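Local coordinates for molybdenum cofactor biosynthesis protein (Pyrococcus furiosus, PDB 1XI8) that probably acts as a molybdopterin molybdotransferase, inserting molybdenum into molybdopterin during synthesis of the molybdenum cofactor, at residues T166-P170 with Q171-L175; E19-S22 with I23-D27. All coordinates share one frame; numbering follows the deposited sequence.

How the interactions relate
Both interactions are local and lie within the MoeA N-terminal region, one after the other along the chain. Interaction 2 comes first, on helix 17-26. Interaction 1 follows at the start of helix 170-179, after the loop that leaves strand 160-162. They do not touch: their centres are 30 Å apart and their nearest atoms about 14 Å. Each faces a different neighbour. Helix 17-26 packs on strand 283-284 and helix 307-326, which fall largely in the probable molybdopterin-binding domain. The start of helix 170-179 meets the second subunit. One region of the sequence therefore contributes both to packing within the chain and to the dimer interface.

Interaction 1 of 2, residues T166-P170 with Q171-L175; sequences TILRP and QDLAL
Arg169 and Asp172 form half of a capping box at the start of helix 170-179. Arg169 is the N-cap and Asp172 the third helical residue. The cap bond runs from Arg169 N to Asp172 OD1, 2.8 Å, on the anti side of the carboxylate, somewhat out of its plane.

The same oxygen takes the salt bridge. Arg169 NE reaches Asp172 OD1 at 3.1 Å, nearly straight at 174°. NE donates in the guanidinium plane and meets OD1 from above the carboxylate plane. Both donors come from the same face of the carboxylate. Arg169 NH2 adds a weak bond to Asp172 OD2. A bend at chi3 (-49°) brings NE round to Asp172 OD1.

The amide of Gln171 stacks on the guanidinium, the planes 28° apart. Gln171 NE2 lies over the centre of that group. Both groups also bond the second subunit: Arg169 to Val377 O and Ser379 O there, and Gln171 to Leu376 O. With an alanine here in place of Arg169, Asp172 would probably lose its charged mate, Gln171 its stacking surface, and the subunit interface two hydrogen bonds.

Apolar contacts join the loop to the helix. Leu168 CB meets Leu173 CD2 at 4.0 Å, and both side chains touch Ala42. Leu168 CD2 rests on Asp172 CB.

Backbone bonds start the helix: Ala174 N binds Pro170 O, and Leu173 N meets Arg169 O at 3.0 Å.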
ATOM      1  N   THR A 166       2.460   3.071  14.777  1.00 55.00           N
ATOM      2  CA  THR A 166       1.792   2.073  13.947  1.00 55.00           C
ATOM      3  C   THR A 166       0.968   2.747  12.855  1.00 55.00           C
ATOM      4  O   THR A 166       0.198   3.663  13.135  1.00 55.00           O
ATOM      5  CB  THR A 166       0.890   1.134  14.775  1.00 55.00           C
ATOM      6  OG1 THR A 166       1.699   0.349  15.658  1.00 55.00           O
ATOM      7  CG2 THR A 166       0.103   0.200  13.863  1.00 55.00           C
ATOM      8  N   ILE A 167       1.165   2.302  11.612  1.00 55.00           N
ATOM      9  CA  ILE A 167       0.358   2.728  10.471  1.00 55.00           C
ATOM     10  C   ILE A 167      -0.875   1.855  10.518  1.00 55.00           C
ATOM     11  O   ILE A 167      -0.816   0.687  10.178  1.00 55.00           O
ATOM     12  CB  ILE A 167       1.106   2.529   9.140  1.00 55.00           C
ATOM     13  CG1 ILE A 167       2.418   3.315   9.152  1.00 55.00           C
ATOM     14  CG2 ILE A 167       0.231   2.933   7.940  1.00 55.00           C
ATOM     15  CD1 ILE A 167       3.311   3.047   7.962  1.00 55.00           C
ATOM     16  N   LEU A 168      -1.988   2.418  10.967  1.00 55.00           N
ATOM     17  CA  LEU A 168      -3.178   1.629  11.278  1.00 55.00           C
ATOM     18  C   LEU A 168      -3.781   0.876  10.094  1.00 55.00           C
ATOM     19  O   LEU A 168      -4.040   1.450   9.043  1.00 55.00           O
ATOM     20  CB  LEU A 168      -4.239   2.507  11.938  1.00 55.00           C
ATOM     21  CG  LEU A 168      -3.795   3.169  13.234  1.00 55.00           C
ATOM     22  CD1 LEU A 168      -4.791   4.239  13.642  1.00 55.00           C
ATOM     23  CD2 LEU A 168      -3.627   2.132  14.327  1.00 55.00           C
ATOM     24  N   ARG A 169      -4.003  -0.419  10.299  1.00 55.00           N
ATOM     25  CA  ARG A 169      -4.536  -1.309   9.274  1.00 55.00           C
ATOM     26  C   ARG A 169      -5.938  -1.827   9.654  1.00 55.00           C
ATOM     27  O   ARG A 169      -6.412  -1.610  10.775  1.00 55.00           O
ATOM     28  CB  ARG A 169      -3.556  -2.455   9.041  1.00 55.00           C
ATOM     29  CG  ARG A 169      -2.195  -2.017   8.477  1.00 55.00           C
ATOM     30  CD  ARG A 169      -1.173  -3.095   8.695  1.00 55.00           C
ATOM     31  NE  ARG A 169      -1.217  -3.551  10.080  1.00 55.00           N
ATOM     32  CZ  ARG A 169      -0.697  -4.692  10.522  1.00 55.00           C
ATOM     33  NH1 ARG A 169      -0.090  -5.513   9.683  1.00 55.00           N
ATOM     34  NH2 ARG A 169      -0.799  -5.013  11.809  1.00 55.00           N
ATOM     35  N   PRO A 170      -6.615  -2.509   8.720  1.00 55.00           N
ATOM     36  CA  PRO A 170      -7.970  -2.937   9.049  1.00 55.00           C
ATOM     37  C   PRO A 170      -8.052  -3.671  10.384  1.00 55.00           C
ATOM     38  O   PRO A 170      -8.996  -3.447  11.137  1.00 55.00           O
ATOM     39  CB  PRO A 170      -8.334  -3.864   7.887  1.00 55.00           C
ATOM     40  CG  PRO A 170      -7.493  -3.380   6.754  1.00 55.00           C
ATOM     41  CD  PRO A 170      -6.213  -2.919   7.363  1.00 55.00           C
ATOM     42  N   GLN A 171      -7.084  -4.532  10.684  1.00 55.00           N
ATOM     43  CA  GLN A 171      -7.132  -5.289  11.943  1.00 55.00           C
ATOM     44  C   GLN A 171      -6.740  -4.427  13.149  1.00 55.00           C
ATOM     45  O   GLN A 171      -7.179  -4.685  14.282  1.00 55.00           O
ATOM     46  CB  GLN A 171      -6.294  -6.578  11.887  1.00 55.00           C
ATOM     47  CG  GLN A 171      -4.791  -6.402  11.639  1.00 55.00           C
ATOM     48  CD  GLN A 171      -4.417  -6.367  10.148  1.00 55.00           C
ATOM     49  OE1 GLN A 171      -5.109  -5.756   9.330  1.00 55.00           O
ATOM     50  NE2 GLN A 171      -3.309  -7.020   9.802  1.00 55.00           N
ATOM     51  N   ASP A 172      -5.918  -3.407  12.906  1.00 55.00           N
ATOM     52  CA  ASP A 172      -5.518  -2.502  13.974  1.00 55.00           C
ATOM     53  C   ASP A 172      -6.741  -1.746  14.463  1.00 55.00           C
ATOM     54  O   ASP A 172      -6.911  -1.534  15.655  1.00 55.00           O
ATOM     55  CB  ASP A 172      -4.440  -1.522  13.498  1.00 55.00           C
ATOM     56  CG  ASP A 172      -3.135  -2.203  13.158  1.00 55.00           C
ATOM     57  OD1 ASP A 172      -2.423  -1.710  12.252  1.00 55.00           O
ATOM     58  OD2 ASP A 172      -2.822  -3.229  13.799  1.00 55.00           O
ATOM     59  N   LEU A 173      -7.595  -1.343  13.527  1.00 55.00           N
ATOM     60  CA  LEU A 173      -8.834  -0.650  13.872  1.00 55.00           C
ATOM     61  C   LEU A 173      -9.788  -1.590  14.617  1.00 55.00           C
ATOM     62  O   LEU A 173     -10.492  -1.181  15.545  1.00 55.00           O
ATOM     63  CB  LEU A 173      -9.520  -0.088  12.624  1.00 55.00           C
ATOM     64  CG  LEU A 173      -8.718   0.828  11.698  1.00 55.00           C
ATOM     65  CD1 LEU A 173      -9.601   1.274  10.543  1.00 55.00           C
ATOM     66  CD2 LEU A 173      -8.140   2.033  12.420  1.00 55.00           C
ATOM     67  N   ALA A 174      -9.806  -2.850  14.197  1.00 55.00           N
ATOM     68  CA  ALA A 174     -10.630  -3.850  14.846  1.00 55.00           C
ATOM     69  C   ALA A 174     -10.207  -4.050  16.300  1.00 55.00           C
ATOM     70  O   ALA A 174     -11.055  -4.256  17.166  1.00 55.00           O
ATOM     71  CB  ALA A 174     -10.579  -5.159  14.082  1.00 55.00           C
ATOM     72  N   LEU A 175      -8.910  -3.987  16.577  1.00 55.00           N
ATOM     73  CA  LEU A 175      -8.460  -4.141  17.951  1.00 55.00           C
ATOM     74  C   LEU A 175      -8.851  -2.916  18.788  1.00 55.00           C
ATOM     75  O   LEU A 175      -9.266  -3.049  19.945  1.00 55.00           O
ATOM     76  CB  LEU A 175      -6.962  -4.426  18.033  1.00 55.00           C
ATOM     77  CG  LEU A 175      -6.408  -4.726  19.432  1.00 55.00           C
ATOM     78  CD1 LEU A 175      -7.238  -5.790  20.152  1.00 55.00           C
ATOM     79  CD2 LEU A 175      -4.958  -5.137  19.368  1.00 55.00           C
TER

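Interaction 2 of 2, residues E19-S22 with I23-D27; sequences EALS and IVLND
Ile23 lies along the backbone of Glu19 and Ala20, one turn earlier in helix 17-26. This is ordinary alpha-helical i to i+3 and i to i+4 packing along most of the helix. The helix belongs to the MoeA N-terminal region, but it rests on elements that fall largely in the probable molybdopterin-binding domain.

The side chain of Ile23 can be followed outward. CB lies close to two carbonyl oxygens, 3.3 Å from Ala20 O and 3.6 Å from Glu19 O. CG1 is set anti to the carbonyl carbon of Ile23 (chi1 -79°), which directs this branch back toward Glu19. There CG1 meets Glu19 O at 3.3 Å. CD1, at the tip, stays close to the same oxygen, 3.5 Å away. The branch thus runs alongside one carbonyl and does not leave it. Beyond the two segments, the side chain also touches Phe283 and Leu282.

Another face of the helix is made by leucines and a valine. Leu21 CD1 touches Val24 CG2 at 3.9 Å. Leu21 CG touches Leu25 CD1 at 4.1 Å. Leu21 and Leu25 both pack on His320 of helix 307-326, and Leu21 also reaches Phe317. Ala20 and Val24 lean on Phe283 of strand 283-284.

Ser22 lies on an exposed part of the helix. Its OG bonds back to Glu18 O.

Main-chain bonds hold the turns together. Ile23 N binds Glu19 O, and Val24 N binds Ala20 O. Leu25 N binds Leu21 O in the same way. The last of these bonds, from Asn26 N to Ser22 O, is 2.9 Å long.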
ATOM      1  N   GLU A  19      25.571   9.846   4.744  1.00 55.00           N
ATOM      2  CA  GLU A  19      25.977  11.045   5.461  1.00 55.00           C
ATOM      3  C   GLU A  19      24.934  12.142   5.227  1.00 55.00           C
ATOM      4  O   GLU A  19      24.487  12.797   6.179  1.00 55.00           O
ATOM      5  CB  GLU A  19      27.359  11.459   4.949  1.00 55.00           C
ATOM      6  CG  GLU A  19      28.044  12.627   5.603  1.00 55.00           C
ATOM      7  CD  GLU A  19      29.455  12.832   5.014  1.00 55.00           C
ATOM      8  OE1 GLU A  19      29.854  14.006   4.795  1.00 55.00           O
ATOM      9  OE2 GLU A  19      30.164  11.815   4.757  1.00 55.00           O
ATOM     10  N   ALA A  20      24.541  12.323   3.961  1.00 55.00           N
ATOM     11  CA  ALA A  20      23.465  13.260   3.582  1.00 55.00           C
ATOM     12  C   ALA A  20      22.116  12.948   4.254  1.00 55.00           C
ATOM     13  O   ALA A  20      21.483  13.846   4.818  1.00 55.00           O
ATOM     14  CB  ALA A  20      23.300  13.291   2.077  1.00 55.00           C
ATOM     15  N   LEU A  21      21.691  11.681   4.201  1.00 55.00           N
ATOM     16  CA  LEU A  21      20.413  11.272   4.784  1.00 55.00           C
ATOM     17  C   LEU A  21      20.332  11.496   6.294  1.00 55.00           C
ATOM     18  O   LEU A  21      19.315  11.980   6.800  1.00 55.00           O
ATOM     19  CB  LEU A  21      20.084   9.811   4.458  1.00 55.00           C
ATOM     20  CG  LEU A  21      18.740   9.326   5.029  1.00 55.00           C
ATOM     21  CD1 LEU A  21      17.578  10.056   4.383  1.00 55.00           C
ATOM     22  CD2 LEU A  21      18.576   7.823   4.893  1.00 55.00           C
ATOM     23  N   SER A  22      21.387  11.142   7.019  1.00 55.00           N
ATOM     24  CA  SER A  22      21.375  11.322   8.476  1.00 55.00           C
ATOM     25  C   SER A  22      21.424  12.799   8.857  1.00 55.00           C
ATOM     26  O   SER A  22      20.992  13.186   9.937  1.00 55.00           O
ATOM     27  CB  SER A  22      22.490  10.520   9.154  1.00 55.00           C
ATOM     28  OG  SER A  22      23.692  10.613   8.417  1.00 55.00           O
ATOM     29  N   ILE A  23      21.934  13.631   7.959  1.00 55.00           N
ATOM     30  CA  ILE A  23      21.914  15.068   8.192  1.00 55.00           C
ATOM     31  C   ILE A  23      20.478  15.582   8.183  1.00 55.00           C
ATOM     32  O   ILE A  23      20.104  16.397   9.033  1.00 55.00           O
ATOM     33  CB  ILE A  23      22.788  15.833   7.172  1.00 55.00           C
ATOM     34  CG1 ILE A  23      24.264  15.733   7.574  1.00 55.00           C
ATOM     35  CG2 ILE A  23      22.365  17.299   7.071  1.00 55.00           C
ATOM     36  CD1 ILE A  23      25.217  16.251   6.526  1.00 55.00           C
ATOM     37  N   VAL A  24      19.672  15.099   7.237  1.00 55.00           N
ATOM     38  CA  VAL A  24      18.270  15.517   7.164  1.00 55.00           C
ATOM     39  C   VAL A  24      17.477  14.966   8.349  1.00 55.00           C
ATOM     40  O   VAL A  24      16.743  15.706   8.997  1.00 55.00           O
ATOM     41  CB  VAL A  24      17.577  15.183   5.789  1.00 55.00           C
ATOM     42  CG1 VAL A  24      18.455  15.603   4.632  1.00 55.00           C
ATOM     43  CG2 VAL A  24      17.262  13.711   5.650  1.00 55.00           C
ATOM     44  N   LEU A  25      17.640  13.681   8.649  1.00 55.00           N
ATOM     45  CA  LEU A  25      16.841  13.068   9.702  1.00 55.00           C
ATOM     46  C   LEU A  25      17.195  13.672  11.059  1.00 55.00           C
ATOM     47  O   LEU A  25      16.323  13.888  11.907  1.00 55.00           O
ATOM     48  CB  LEU A  25      17.016  11.543   9.726  1.00 55.00           C
ATOM     49  CG  LEU A  25      16.669  10.737   8.466  1.00 55.00           C
ATOM     50  CD1 LEU A  25      16.964   9.245   8.670  1.00 55.00           C
ATOM     51  CD2 LEU A  25      15.224  10.955   8.015  1.00 55.00           C
ATOM     52  N   ASN A  26      18.477  13.960  11.266  1.00 55.00           N
ATOM     53  CA  ASN A  26      18.878  14.493  12.550  1.00 55.00           C
ATOM     54  C   ASN A  26      18.500  15.949  12.769  1.00 55.00           C
ATOM     55  O   ASN A  26      18.486  16.423  13.905  1.00 55.00           O
ATOM     56  CB  ASN A  26      20.361  14.292  12.827  1.00 55.00           C
ATOM     57  CG  ASN A  26      20.600  13.927  14.281  1.00 55.00           C
ATOM     58  OD1 ASN A  26      20.492  12.741  14.659  1.00 55.00           O
ATOM     59  ND2 ASN A  26      20.883  14.940  15.119  1.00 55.00           N
ATOM     60  N   ASP A  27      18.191  16.649  11.686  1.00 55.00           N
ATOM     61  CA  ASP A  27      17.768  18.042  11.772  1.00 55.00           C
ATOM     62  C   ASP A  27      16.254  18.147  11.921  1.00 55.00           C
ATOM     63  O   ASP A  27      15.707  19.237  12.026  1.00 55.00           O
ATOM     64  CB  ASP A  27      18.200  18.807  10.522  1.00 55.00           C
ATOM     65  CG  ASP A  27      17.798  20.260  10.570  1.00 55.00           C
ATOM     66  OD1 ASP A  27      17.090  20.737   9.651  1.00 55.00           O
ATOM     67  OD2 ASP A  27      18.186  20.922  11.552  1.00 55.00           O
TER